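Local atomic coordinates of succinyl-CoA:3-ketoacid coenzyme A transferase subunit B (Helicobacter pylori, PDB entry 3RRL), a protein that forms one subunit of an enzyme that transfers coenzyme A from succinyl-CoA to a 3-oxo acid, yielding a 3-oxoacyl-CoA and succinate. Residues G100-Q105 and C154-T159. Residues are numbered along the deposited sequence; the frame is centred on the assembly and turned at random.
Sequences GMEVSQ and CSLPLT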
loop_
_atom_site.group_PDB
_atom_site.type_symbol
_atom_site.label_atom_id
_atom_site.label_comp_id
_atom_site.label_asym_id
_atom_site.label_seq_id
_atom_site.Cartn_x
_atom_site.Cartn_y
_atom_site.Cartn_z
ATOM N N GLY B 100 -7.041 21.730 20.476
ATOM C CA GLY B 100 -5.996 22.646 20.066
ATOM C C GLY B 100 -5.489 23.498 21.209
ATOM O O GLY B 100 -6.191 23.731 22.196
HETATM N N MSE B 101 -4.237 23.917 21.105
HETATM C CA MSE B 101 -3.699 24.948 21.991
HETATM C C MSE B 101 -3.953 26.368 21.482
HETATM O O MSE B 101 -4.203 27.284 22.262
HETATM C CB MSE B 101 -2.232 24.676 22.280
HETATM C CG MSE B 101 -2.045 23.323 22.959
HETATM SE SE MSE B 101 -0.193 22.808 23.116
HETATM C CE MSE B 101 0.246 22.713 21.228
ATOM N N GLU B 102 -3.874 26.550 20.172
ATOM C CA GLU B 102 -4.198 27.812 19.534
ATOM C C GLU B 102 -4.852 27.576 18.182
ATOM O O GLU B 102 -4.560 26.606 17.512
ATOM C CB GLU B 102 -2.940 28.648 19.300
ATOM C CG GLU B 102 -2.354 29.340 20.499
ATOM C CD GLU B 102 -1.028 29.980 20.178
ATOM O OE1 GLU B 102 -0.511 29.739 19.085
ATOM O OE2 GLU B 102 -0.490 30.724 21.005
ATOM N N VAL B 103 -5.728 28.483 17.782
ATOM C CA VAL B 103 -6.235 28.526 16.430
ATOM C C VAL B 103 -6.103 29.956 15.945
ATOM O O VAL B 103 -6.485 30.870 16.635
ATOM C CB VAL B 103 -7.677 28.088 16.324
ATOM C CG1 VAL B 103 -8.141 28.183 14.905
ATOM C CG2 VAL B 103 -7.850 26.698 16.866
ATOM N N SER B 104 -5.549 30.142 14.762
ATOM C CA SER B 104 -5.393 31.460 14.172
ATOM C C SER B 104 -6.581 31.836 13.294
ATOM O O SER B 104 -7.346 30.990 12.895
ATOM C CB SER B 104 -4.091 31.551 13.393
ATOM O OG SER B 104 -4.301 31.230 12.045
ATOM N N GLN B 105 -6.724 33.120 13.003
ATOM C CA GLN B 105 -7.845 33.631 12.219
ATOM C C GLN B 105 -7.841 33.097 10.797
ATOM O O GLN B 105 -8.859 33.072 10.133
ATOM C CB GLN B 105 -7.895 35.159 12.236
ATOM C CG GLN B 105 -7.000 35.830 11.247
ATOM C CD GLN B 105 -6.875 37.312 11.495
ATOM O OE1 GLN B 105 -7.096 37.791 12.595
ATOM N NE2 GLN B 105 -6.528 38.044 10.463
ATOM N N CYS B 154 -0.819 32.211 15.227
ATOM C CA CYS B 154 -0.388 31.298 16.279
ATOM C C CYS B 154 1.006 31.686 16.763
ATOM O O CYS B 154 1.826 32.161 15.977
ATOM C CB CYS B 154 -0.398 29.853 15.786
ATOM S SG CYS B 154 -2.060 29.210 15.438
ATOM N N SER B 155 1.238 31.569 18.069
ATOM C CA SER B 155 2.583 31.686 18.613
ATOM C C SER B 155 3.289 30.332 18.725
ATOM O O SER B 155 4.514 30.272 18.824
ATOM C CB SER B 155 2.534 32.364 19.990
ATOM O OG SER B 155 1.848 31.565 20.946
ATOM N N LEU B 156 2.510 29.248 18.713
ATOM C CA LEU B 156 3.056 27.895 18.835
ATOM C C LEU B 156 3.289 27.228 17.483
ATOM O O LEU B 156 2.654 27.597 16.492
ATOM C CB LEU B 156 2.154 27.022 19.713
ATOM C CG LEU B 156 1.838 27.559 21.112
ATOM C CD1 LEU B 156 0.775 26.695 21.777
ATOM C CD2 LEU B 156 3.093 27.641 21.974
ATOM N N PRO B 157 4.188 26.229 17.440
ATOM C CA PRO B 157 4.445 25.517 16.183
ATOM C C PRO B 157 3.146 24.980 15.595
ATOM O O PRO B 157 2.332 24.402 16.326
ATOM C CB PRO B 157 5.349 24.360 16.616
ATOM C CG PRO B 157 6.053 24.890 17.841
ATOM C CD PRO B 157 5.023 25.726 18.547
ATOM N N LEU B 158 2.963 25.172 14.291
ATOM C CA LEU B 158 1.732 24.772 13.620
ATOM C C LEU B 158 1.564 23.270 13.431
ATOM O O LEU B 158 2.508 22.558 13.071
ATOM C CB LEU B 158 1.624 25.445 12.257
ATOM C CG LEU B 158 1.385 26.948 12.251
ATOM C CD1 LEU B 158 0.764 27.329 10.914
ATOM C CD2 LEU B 158 0.484 27.348 13.404
ATOM N N THR B 159 0.351 22.791 13.679
ATOM C CA THR B 159 -0.035 21.454 13.242
ATOM C C THR B 159 -0.414 21.486 11.762
ATOM O O THR B 159 -0.165 20.535 11.021
ATOM C CB THR B 159 -1.214 20.932 14.039
ATOM O OG1 THR B 159 -0.876 20.933 15.429
ATOM C CG2 THR B 159 -1.559 19.533 13.602
#
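Glu102, on strand 102-104 of the small mixed sheet, holds the loop after strand 150-151 through the backbone N-H groups of Ser155 and Leu156, an example of one carboxylate accepting successive N-H groups of a loop. Met101 and Glu102 form a classic beta bulge facing Ala110, and the side chains of both point toward the loop. CG of Glu102 lies anti to its carbonyl carbon (chi1 -76°), and the chain then runs extended, which carries the carboxylate across to the Cys154-Leu156 backbone.

There OE1 takes two bonds on its syn side, one from each face of the carboxylate plane. Ser155 N approaches to 2.7 Å of Glu102 OE1 with a bent N-H angle of 130°, whereas Leu156 N, 3.1 Å from the same Glu102 OE1, makes the straighter bond at 161°. The hydroxyl OG of Ser155 lies 2.5 Å from the other oxygen, Glu102 OE2, so short that the detail of this bond is doubtful. The two N-H groups that meet OE1 probably limit the turning of the carboxylate and would be expected to favour its ionised form.

Apolar and sulfur contacts flank this polar centre. On one side CD1 of Leu156 rests on CB of Met101 (a selenomethionine) at 3.7 Å, the two side chains crossing at about a right angle. On the other, SG of Cys154 packs against CB of Ser104, also at 3.7 Å, and lies 4.0 Å from Glu102 CB.

Strand 102-104 lies between strands 109-114 and 150-151 of the small mixed sheet, and the loop packs against it. Leu156 also touches Ala110 of strand 109-114, Met101 touches Ile114 there, and Thr159 packs against helix 125-131.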